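Local coordinates for protein alpha-amylase G-6 (Bacillus halodurans, PDB 2C3G) that probably binds starch through this family 26 carbohydrate-binding module, one piece of a longer bacterial amylase, at residues P20-Y25 / H52-V57; L7-K12 / P40-Y45. All blocks are in the same frame, centred on the assembly; numbering follows the deposited sequence.

Interaction 1 of 2, residues P20-Y25 / H52-V57; sequences PHLYYY and HTIEGV. With CD (cadmium ion), chain D.
Two facing beta-sheets of the starch-binding module meet here through side chains alone: Leu22 and Tyr24 reach inward from one sheet, His52 and Ile54 from the other. The strand axes run in nearly the same direction, 26° apart, with a closest approach of 9.1 Å, so no backbone hydrogen bond joins them and apolar packing fills the gap. The terminal methyl of Ile54 is the centre of it. Ile54 CD1 lies over one face of the Tyr24 ring, 3.8 Å from the ring centroid and shifted toward the CG and CD1 side, a CH-pi contact. Its branch methyl CG2 follows the same ring outward, 3.8 Å from Tyr24 CE2, so the two ends of the isoleucine side chain span the phenol lengthwise. Leu22 closes in from the side: with CG anti to the backbone N (chi1 -176°), it sends CD2 to within 3.7 Å of Ile54 CD1, while the same methyl meets the rim of the His52 imidazole at CD2, 3.8 Å away. His52 is gripped at both nitrogens. Its ND1 binds a cadmium ion at 2.4 Å, and its NE2 gives a proton to a water lying in the ring plane, 2.8 Å off. That water also hydrogen-bonds Tyr24 OH and so bridges the two sheets; with the metal on ND1 it is likely to restrain the turn of the imidazole. Behind the contact, Leu22 and Tyr24 also rest on Phe64 and Val60 of strand 59-66, the neighbour of strand 20-28, while strand 49-55 lies between strands 43-46 and 6-12 in the opposing sheet.

Interaction 2 of 2, residues L7-K12 / P40-Y45; sequences LTIYFK and PEMEHY. With CD (cadmium ion), chain E.
Met42 and Tyr45 each meet strand 7-12, one on the buried side and the other at the surface. From CB, the Met42 side chain runs extended through CG to the sulfur (chi2 -170°), then bends at chi3 (85°), which swings the methyl onto the strand. On the way, SD comes 3.9 Å from Phe11 CB and stands obliquely to the Phe11 ring, 5.4 Å from its centroid, a Met-aromatic contact. The end of the chain, Met42 CE, lies 3.7 Å from Phe11 CB. The same Met42 CE is 3.4 Å from Ile9 O, a backbone oxygen, and 4.2 Å from Ile9 CG2. The tip is thus lodged between two residues whose side chains lead onward into the core. On the other side of the strand, Tyr10 and Tyr45 form a T-shaped pair, centroids 5.2 Å apart and planes at 74°. The CD1-CE1 edge of Tyr10 is directed at the face of Tyr45, with Tyr10 CE1 over the ring's centre and 4.0 Å from Tyr45 CG. A leucine in place of Tyr10 would remove the ring edge and is likely to leave the face of Tyr45 without its aromatic mate and more able to turn. Next door, His44 ND1 binds a cadmium ion at 2.4 Å, and its NE2 is held by Gly47 O. In the five-stranded sheet, Tyr10 and Tyr45 meet across strand 49-55, where Tyr10 also touches Thr51, and Tyr10 stacks on Trp87 as well. Met42, in the loop leading into strand 43-46, turns toward the facing sheet and touches Leu22 there, while Phe11 stacks on Phe64 of that sheet.

From the N terminus, strand 6-12 comes first and waits for its partner until 40-45, where interaction 2 closes a loop of 27 intervening residues. Strand 20-28 lies inside that loop and finds its own partner at 52-57, beyond it, so the two closures cross rather than nest. Interaction 1 holds the three-stranded sheet against the five-stranded one; interaction 2 sets strand 6-12 against strand 43-46 and the loop leading into it, across strand 49-55. They touch directly: Pro20 O hydrogen-bonds Met42 N, tying 20-25 to 40-45, and Thr53 OG1 probably pairs with Thr8 OG1 between neighbouring strands. The 40-45 segment thereby passes from the edge of one sheet to the other.

Interaction 1 of 2, residues P20-Y25 / H52-V57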
ATOM      1  N   PRO A  20      10.042  -0.554  -2.744  1.00 25.65           N
ATOM      2  CA  PRO A  20       8.768   0.028  -2.274  1.00 24.99           C
ATOM      3  C   PRO A  20       8.233  -0.603  -0.996  1.00 24.36           C
ATOM      4  O   PRO A  20       8.253  -1.825  -0.866  1.00 25.05           O
ATOM      5  CB  PRO A  20       7.810  -0.255  -3.427  1.00 25.58           C
ATOM      6  CG  PRO A  20       8.306  -1.575  -4.004  1.00 24.54           C
ATOM      7  CD  PRO A  20       9.814  -1.560  -3.806  1.00 26.02           C
ATOM      8  N   HIS A  21       7.761   0.236  -0.076  1.00 23.55           N
ATOM      9  CA  HIS A  21       7.153  -0.204   1.192  1.00 23.29           C
ATOM     10  C   HIS A  21       5.736   0.372   1.414  1.00 22.94           C
ATOM     11  O   HIS A  21       5.390   1.429   0.888  1.00 22.29           O
ATOM     12  CB  HIS A  21       8.036   0.200   2.371  1.00 22.84           C
ATOM     13  CG  HIS A  21       9.352  -0.490   2.403  1.00 22.58           C
ATOM     14  ND1 HIS A  21      10.398  -0.135   1.579  1.00 24.86           N
ATOM     15  CD2 HIS A  21       9.798  -1.514   3.159  1.00 22.37           C
ATOM     16  CE1 HIS A  21      11.437  -0.908   1.834  1.00 24.41           C
ATOM     17  NE2 HIS A  21      11.098  -1.752   2.789  1.00 25.78           N
ATOM     18  N   LEU A  22       4.916  -0.335   2.184  1.00 23.61           N
ATOM     19  CA  LEU A  22       3.541   0.123   2.398  1.00 23.91           C
ATOM     20  C   LEU A  22       3.312   0.554   3.851  1.00 24.25           C
ATOM     21  O   LEU A  22       3.236  -0.273   4.749  1.00 23.96           O
ATOM     22  CB  LEU A  22       2.511  -0.947   1.982  1.00 23.43           C
ATOM     23  CG  LEU A  22       1.043  -0.486   2.082  1.00 23.27           C
ATOM     24  CD1 LEU A  22       0.704   0.544   1.003  1.00 20.76           C
ATOM     25  CD2 LEU A  22       0.033  -1.641   2.092  1.00 21.90           C
ATOM     26  N   TYR A  23       3.186   1.855   4.064  1.00 25.03           N
ATOM     27  CA  TYR A  23       2.884   2.373   5.388  1.00 26.07           C
ATOM     28  C   TYR A  23       1.375   2.609   5.530  1.00 25.40           C
ATOM     29  O   TYR A  23       0.751   3.196   4.650  1.00 25.48           O
ATOM     30  CB  TYR A  23       3.675   3.668   5.670  1.00 26.53           C
ATOM     31  CG  TYR A  23       3.350   4.250   7.026  1.00 28.65           C
ATOM     32  CD1 TYR A  23       3.703   3.575   8.187  1.00 27.66           C
ATOM     33  CD2 TYR A  23       2.651   5.458   7.145  1.00 29.18           C
ATOM     34  CE1 TYR A  23       3.389   4.086   9.422  1.00 28.32           C
ATOM     35  CE2 TYR A  23       2.346   5.980   8.383  1.00 29.19           C
ATOM     36  CZ  TYR A  23       2.711   5.284   9.516  1.00 29.87           C
ATOM     37  OH  TYR A  23       2.410   5.778  10.760  1.00 31.98           O
ATOM     38  N   TYR A  24       0.816   2.142   6.643  1.00 25.13           N
ATOM     39  CA  TYR A  24      -0.630   2.214   6.923  1.00 25.05           C
ATOM     40  C   TYR A  24      -0.932   2.354   8.419  1.00 25.36           C
ATOM     41  O   TYR A  24      -0.249   1.783   9.270  1.00 24.87           O
ATOM     42  CB  TYR A  24      -1.382   0.997   6.361  1.00 24.30           C
ATOM     43  CG  TYR A  24      -0.939  -0.318   6.944  1.00 23.12           C
ATOM     44  CD1 TYR A  24       0.149  -0.998   6.407  1.00 22.71           C
ATOM     45  CD2 TYR A  24      -1.607  -0.888   8.033  1.00 23.23           C
ATOM     46  CE1 TYR A  24       0.575  -2.190   6.934  1.00 23.17           C
ATOM     47  CE2 TYR A  24      -1.194  -2.102   8.574  1.00 24.16           C
ATOM     48  CZ  TYR A  24      -0.088  -2.746   8.015  1.00 23.80           C
ATOM     49  OH  TYR A  24       0.350  -3.954   8.515  1.00 23.44           O
ATOM     50  N   TYR A  25      -1.979   3.118   8.715  1.00 26.17           N
ATOM     51  CA  TYR A  25      -2.387   3.388  10.088  1.00 26.74           C
ATOM     52  C   TYR A  25      -3.924   3.419  10.167  1.00 27.15           C
ATOM     53  O   TYR A  25      -4.598   2.978   9.238  1.00 26.99           O
ATOM     54  CB  TYR A  25      -1.746   4.694  10.598  1.00 26.75           C
ATOM     55  CG  TYR A  25      -2.040   5.904   9.736  1.00 26.52           C
ATOM     56  CD1 TYR A  25      -1.333   6.128   8.565  1.00 26.97           C
ATOM     57  CD2 TYR A  25      -3.019   6.827  10.097  1.00 26.94           C
ATOM     58  CE1 TYR A  25      -1.580   7.216   7.774  1.00 28.99           C
ATOM     59  CE2 TYR A  25      -3.282   7.939   9.294  1.00 28.00           C
ATOM     60  CZ  TYR A  25      -2.555   8.126   8.135  1.00 27.97           C
ATOM     61  OH  TYR A  25      -2.779   9.203   7.301  1.00 30.27           O
ATOM     62  N   HIS A  52       1.130  -5.820  -1.857  1.00 16.30           N
ATOM     63  CA  HIS A  52       1.113  -6.271  -0.472  1.00 17.75           C
ATOM     64  C   HIS A  52      -0.314  -6.314   0.065  1.00 17.23           C
ATOM     65  O   HIS A  52      -1.146  -5.432  -0.232  1.00 17.70           O
ATOM     66  CB  HIS A  52       2.056  -5.426   0.416  1.00 18.13           C
ATOM     67  CG  HIS A  52       1.959  -5.740   1.884  1.00 19.90           C
ATOM     68  ND1 HIS A  52       2.650  -6.776   2.478  1.00 21.65           N
ATOM     69  CD2 HIS A  52       1.239  -5.158   2.875  1.00 20.53           C
ATOM     70  CE1 HIS A  52       2.351  -6.829   3.764  1.00 21.13           C
ATOM     71  NE2 HIS A  52       1.503  -5.850   4.032  1.00 21.27           N
ATOM     72  N   THR A  53      -0.579  -7.364   0.838  1.00 17.74           N
ATOM     73  CA  THR A  53      -1.881  -7.623   1.446  1.00 17.82           C
ATOM     74  C   THR A  53      -1.782  -7.386   2.979  1.00 18.44           C
ATOM     75  O   THR A  53      -0.950  -7.985   3.669  1.00 17.13           O
ATOM     76  CB  THR A  53      -2.358  -9.044   1.049  1.00 18.78           C
ATOM     77  OG1 THR A  53      -2.501  -9.122  -0.379  1.00 17.22           O
ATOM     78  CG2 THR A  53      -3.812  -9.339   1.512  1.00 19.82           C
ATOM     79  N   ILE A  54      -2.586  -6.436   3.464  1.00 18.61           N
ATOM     80  CA  ILE A  54      -2.851  -6.263   4.892  1.00 19.31           C
ATOM     81  C   ILE A  54      -3.997  -7.181   5.317  1.00 19.56           C
ATOM     82  O   ILE A  54      -5.135  -6.969   4.945  1.00 19.91           O
ATOM     83  CB  ILE A  54      -3.237  -4.809   5.193  1.00 19.09           C
ATOM     84  CG1 ILE A  54      -2.291  -3.846   4.465  1.00 18.23           C
ATOM     85  CG2 ILE A  54      -3.302  -4.591   6.712  1.00 19.67           C
ATOM     86  CD1 ILE A  54      -2.674  -2.324   4.524  1.00 18.57           C
ATOM     87  N   GLU A  55      -3.700  -8.210   6.093  1.00 20.19           N
ATOM     88  CA  GLU A  55      -4.739  -9.135   6.491  1.00 20.53           C
ATOM     89  C   GLU A  55      -5.657  -8.585   7.586  1.00 20.91           C
ATOM     90  O   GLU A  55      -5.211  -7.848   8.488  1.00 21.01           O
ATOM     91  CB  GLU A  55      -4.141 -10.477   6.940  1.00 21.43           C
ATOM     92  CG  GLU A  55      -5.081 -11.643   6.630  1.00 22.47           C
ATOM     93  CD  GLU A  55      -4.861 -12.869   7.483  1.00 23.46           C
ATOM     94  OE1 GLU A  55      -3.729 -13.123   7.918  1.00 24.35           O
ATOM     95  OE2 GLU A  55      -5.840 -13.606   7.688  1.00 25.28           O
ATOM     96  N   GLY A  56      -6.935  -8.957   7.514  1.00 19.96           N
ATOM     97  CA  GLY A  56      -7.858  -8.667   8.604  1.00 21.81           C
ATOM     98  C   GLY A  56      -8.507  -7.298   8.653  1.00 22.02           C
ATOM     99  O   GLY A  56      -9.390  -7.059   9.483  1.00 22.94           O
ATOM    100  N   VAL A  57      -8.073  -6.409   7.765  1.00 22.53           N
ATOM    101  CA  VAL A  57      -8.517  -5.010   7.697  1.00 22.86           C
ATOM    102  C   VAL A  57      -9.662  -4.808   6.683  1.00 22.64           C
ATOM    103  O   VAL A  57      -9.640  -5.396   5.621  1.00 22.71           O
ATOM    104  CB  VAL A  57      -7.283  -4.133   7.348  1.00 23.11           C
ATOM    105  CG1 VAL A  57      -6.918  -4.221   5.861  1.00 23.71           C
ATOM    106  CG2 VAL A  57      -7.481  -2.735   7.730  1.00 25.46           C
TER
HETATM  107 CD    CD D1101       3.759  -8.780   1.681  1.00 26.87          CD
HETATM  108  O   HOH W   1       0.735  -6.084   6.721  1.00 20.20           O
HETATM  109  O   HOH W   2       1.769  -9.744   0.965  1.00 19.44           O

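Interaction 2 of 2, residues L7-K12 / P40-Y45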
ATOM      1  N   LEU A   7      -6.895  -6.247   2.798  1.00 15.57           N
ATOM      2  CA  LEU A   7      -6.758  -5.232   1.756  1.00 16.45           C
ATOM      3  C   LEU A   7      -5.497  -5.471   0.953  1.00 16.36           C
ATOM      4  O   LEU A   7      -4.401  -5.365   1.490  1.00 17.38           O
ATOM      5  CB  LEU A   7      -6.859  -3.814   2.360  1.00 16.24           C
ATOM      6  CG  LEU A   7      -8.107  -2.915   2.152  1.00 17.78           C
ATOM      7  CD1 LEU A   7      -9.422  -3.602   1.777  1.00 11.95           C
ATOM      8  CD2 LEU A   7      -8.351  -2.002   3.349  1.00 16.05           C
ATOM      9  N   THR A   8      -5.661  -5.874  -0.308  1.00 16.02           N
ATOM     10  CA  THR A   8      -4.541  -6.071  -1.229  1.00 16.38           C
ATOM     11  C   THR A   8      -4.320  -4.779  -1.991  1.00 16.46           C
ATOM     12  O   THR A   8      -5.256  -4.176  -2.506  1.00 16.89           O
ATOM     13  CB  THR A   8      -4.795  -7.225  -2.235  1.00 16.21           C
ATOM     14  OG1 THR A   8      -4.946  -8.449  -1.524  1.00 17.33           O
ATOM     15  CG2 THR A   8      -3.533  -7.462  -3.115  1.00 16.25           C
ATOM     16  N   ILE A   9      -3.081  -4.328  -2.034  1.00 17.00           N
ATOM     17  CA  ILE A   9      -2.775  -3.074  -2.682  1.00 16.62           C
ATOM     18  C   ILE A   9      -1.646  -3.327  -3.660  1.00 16.71           C
ATOM     19  O   ILE A   9      -0.676  -3.987  -3.315  1.00 16.75           O
ATOM     20  CB  ILE A   9      -2.494  -1.940  -1.605  1.00 16.02           C
ATOM     21  CG1 ILE A   9      -3.813  -1.280  -1.172  1.00 17.56           C
ATOM     22  CG2 ILE A   9      -1.743  -0.755  -2.185  1.00 15.30           C
ATOM     23  CD1 ILE A   9      -4.566  -1.972  -0.153  1.00 18.77           C
ATOM     24  N   TYR A  10      -1.808  -2.856  -4.896  1.00 17.01           N
ATOM     25  CA  TYR A  10      -0.753  -2.942  -5.905  1.00 17.60           C
ATOM     26  C   TYR A  10      -0.285  -1.550  -6.214  1.00 17.45           C
ATOM     27  O   TYR A  10      -1.087  -0.640  -6.357  1.00 17.84           O
ATOM     28  CB  TYR A  10      -1.224  -3.584  -7.207  1.00 17.52           C
ATOM     29  CG  TYR A  10      -1.692  -5.001  -7.076  1.00 17.90           C
ATOM     30  CD1 TYR A  10      -0.869  -6.064  -7.444  1.00 17.53           C
ATOM     31  CD2 TYR A  10      -2.960  -5.276  -6.579  1.00 17.79           C
ATOM     32  CE1 TYR A  10      -1.313  -7.382  -7.326  1.00 20.35           C
ATOM     33  CE2 TYR A  10      -3.419  -6.568  -6.451  1.00 19.57           C
ATOM     34  CZ  TYR A  10      -2.594  -7.611  -6.823  1.00 22.15           C
ATOM     35  OH  TYR A  10      -3.050  -8.876  -6.693  1.00 23.94           O
ATOM     36  N   PHE A  11       1.026  -1.402  -6.310  1.00 17.67           N
ATOM     37  CA  PHE A  11       1.629  -0.114  -6.523  1.00 17.37           C
ATOM     38  C   PHE A  11       2.499  -0.111  -7.776  1.00 17.37           C
ATOM     39  O   PHE A  11       3.384  -0.931  -7.918  1.00 15.42           O
ATOM     40  CB  PHE A  11       2.464   0.215  -5.287  1.00 17.86           C
ATOM     41  CG  PHE A  11       3.144   1.534  -5.355  1.00 16.75           C
ATOM     42  CD1 PHE A  11       2.449   2.665  -5.773  1.00 17.59           C
ATOM     43  CD2 PHE A  11       4.463   1.644  -5.000  1.00 17.53           C
ATOM     44  CE1 PHE A  11       3.071   3.892  -5.845  1.00 17.90           C
ATOM     45  CE2 PHE A  11       5.106   2.858  -5.079  1.00 19.68           C
ATOM     46  CZ  PHE A  11       4.399   3.993  -5.504  1.00 19.57           C
ATOM     47  N   LYS A  12       2.251   0.829  -8.677  1.00 18.36           N
ATOM     48  CA  LYS A  12       3.130   1.012  -9.813  1.00 20.05           C
ATOM     49  C   LYS A  12       4.225   1.973  -9.403  1.00 21.08           C
ATOM     50  O   LYS A  12       4.006   3.199  -9.315  1.00 20.91           O
ATOM     51  CB  LYS A  12       2.378   1.505 -11.040  1.00 19.84           C
ATOM     52  CG  LYS A  12       3.267   1.516 -12.238  1.00 22.35           C
ATOM     53  CD  LYS A  12       2.639   0.864 -13.417  1.00 24.53           C
ATOM     54  CE  LYS A  12       2.511   1.859 -14.523  1.00 26.11           C
ATOM     55  NZ  LYS A  12       2.358   1.180 -15.847  1.00 28.90           N
ATOM     56  N   PRO A  40       6.033  -2.730   5.925  1.00 28.64           N
ATOM     57  CA  PRO A  40       6.310  -3.933   5.141  1.00 27.80           C
ATOM     58  C   PRO A  40       6.759  -3.620   3.725  1.00 26.61           C
ATOM     59  O   PRO A  40       6.244  -2.692   3.093  1.00 26.08           O
ATOM     60  CB  PRO A  40       4.953  -4.648   5.089  1.00 27.98           C
ATOM     61  CG  PRO A  40       4.165  -4.097   6.241  1.00 28.39           C
ATOM     62  CD  PRO A  40       4.626  -2.671   6.363  1.00 29.00           C
ATOM     63  N   GLU A  41       7.718  -4.408   3.248  1.00 25.53           N
ATOM     64  CA  GLU A  41       8.097  -4.430   1.842  1.00 25.32           C
ATOM     65  C   GLU A  41       6.907  -4.811   0.967  1.00 23.63           C
ATOM     66  O   GLU A  41       6.103  -5.664   1.319  1.00 23.68           O
ATOM     67  CB  GLU A  41       9.259  -5.416   1.607  1.00 25.84           C
ATOM     68  CG  GLU A  41       9.969  -5.293   0.259  1.00 28.28           C
ATOM     69  CD  GLU A  41      10.803  -6.537  -0.097  1.00 32.96           C
ATOM     70  OE1 GLU A  41      11.404  -7.147   0.825  1.00 34.02           O
ATOM     71  OE2 GLU A  41      10.851  -6.918  -1.298  1.00 31.92           O
ATOM     72  N   MET A  42       6.811  -4.143  -0.171  1.00 22.51           N
ATOM     73  CA  MET A  42       5.871  -4.530  -1.205  1.00 21.08           C
ATOM     74  C   MET A  42       6.519  -5.509  -2.168  1.00 20.15           C
ATOM     75  O   MET A  42       7.369  -5.154  -2.943  1.00 20.81           O
ATOM     76  CB  MET A  42       5.295  -3.298  -1.895  1.00 20.58           C
ATOM     77  CG  MET A  42       4.376  -2.510  -0.988  1.00 19.85           C
ATOM     78  SD  MET A  42       3.503  -1.272  -1.883  1.00 18.98           S
ATOM     79  CE  MET A  42       2.160  -2.217  -2.486  1.00 16.52           C
ATOM     80  N   GLU A  43       6.150  -6.770  -2.057  1.00 18.65           N
ATOM     81  CA  GLU A  43       6.738  -7.812  -2.890  1.00 18.19           C
ATOM     82  C   GLU A  43       6.574  -7.465  -4.380  1.00 17.31           C
ATOM     83  O   GLU A  43       5.628  -6.792  -4.749  1.00 15.80           O
ATOM     84  CB  GLU A  43       6.157  -9.171  -2.509  1.00 18.30           C
ATOM     85  CG  GLU A  43       5.051  -9.144  -1.423  1.00 21.38           C
ATOM     86  CD  GLU A  43       3.780  -9.769  -1.957  1.00 24.28           C
ATOM     87  OE1 GLU A  43       3.774 -10.054  -3.181  1.00 27.66           O
ATOM     88  OE2 GLU A  43       2.798 -10.008  -1.212  1.00 21.67           O
ATOM     89  N   HIS A  44       7.538  -7.839  -5.216  1.00 16.70           N
ATOM     90  CA  HIS A  44       7.435  -7.554  -6.648  1.00 15.42           C
ATOM     91  C   HIS A  44       6.297  -8.376  -7.221  1.00 15.64           C
ATOM     92  O   HIS A  44       6.092  -9.537  -6.831  1.00 15.34           O
ATOM     93  CB  HIS A  44       8.770  -7.813  -7.383  1.00 15.83           C
ATOM     94  CG  HIS A  44       8.707  -7.574  -8.863  1.00 13.20           C
ATOM     95  ND1 HIS A  44       8.763  -8.598  -9.787  1.00 15.85           N
ATOM     96  CD2 HIS A  44       8.545  -6.440  -9.576  1.00 13.65           C
ATOM     97  CE1 HIS A  44       8.661  -8.103 -11.005  1.00 15.17           C
ATOM     98  NE2 HIS A  44       8.521  -6.796 -10.908  1.00 15.45           N
ATOM     99  N   TYR A  45       5.523  -7.774  -8.121  1.00 15.33           N
ATOM    100  CA  TYR A  45       4.458  -8.515  -8.765  1.00 15.40           C
ATOM    101  C   TYR A  45       4.827  -8.780 -10.242  1.00 16.08           C
ATOM    102  O   TYR A  45       4.966  -9.938 -10.666  1.00 15.81           O
ATOM    103  CB  TYR A  45       3.102  -7.813  -8.598  1.00 14.45           C
ATOM    104  CG  TYR A  45       1.980  -8.487  -9.348  1.00 16.95           C
ATOM    105  CD1 TYR A  45       1.515  -9.738  -8.975  1.00 17.39           C
ATOM    106  CD2 TYR A  45       1.402  -7.882 -10.459  1.00 19.74           C
ATOM    107  CE1 TYR A  45       0.459 -10.377  -9.687  1.00 21.52           C
ATOM    108  CE2 TYR A  45       0.368  -8.512 -11.191  1.00 20.49           C
ATOM    109  CZ  TYR A  45      -0.105  -9.748 -10.797  1.00 21.43           C
ATOM    110  OH  TYR A  45      -1.119 -10.346 -11.532  1.00 20.77           O
TER
HETATM  111 CD    CD E1102       9.035 -10.982  -9.689  1.00 18.53          CD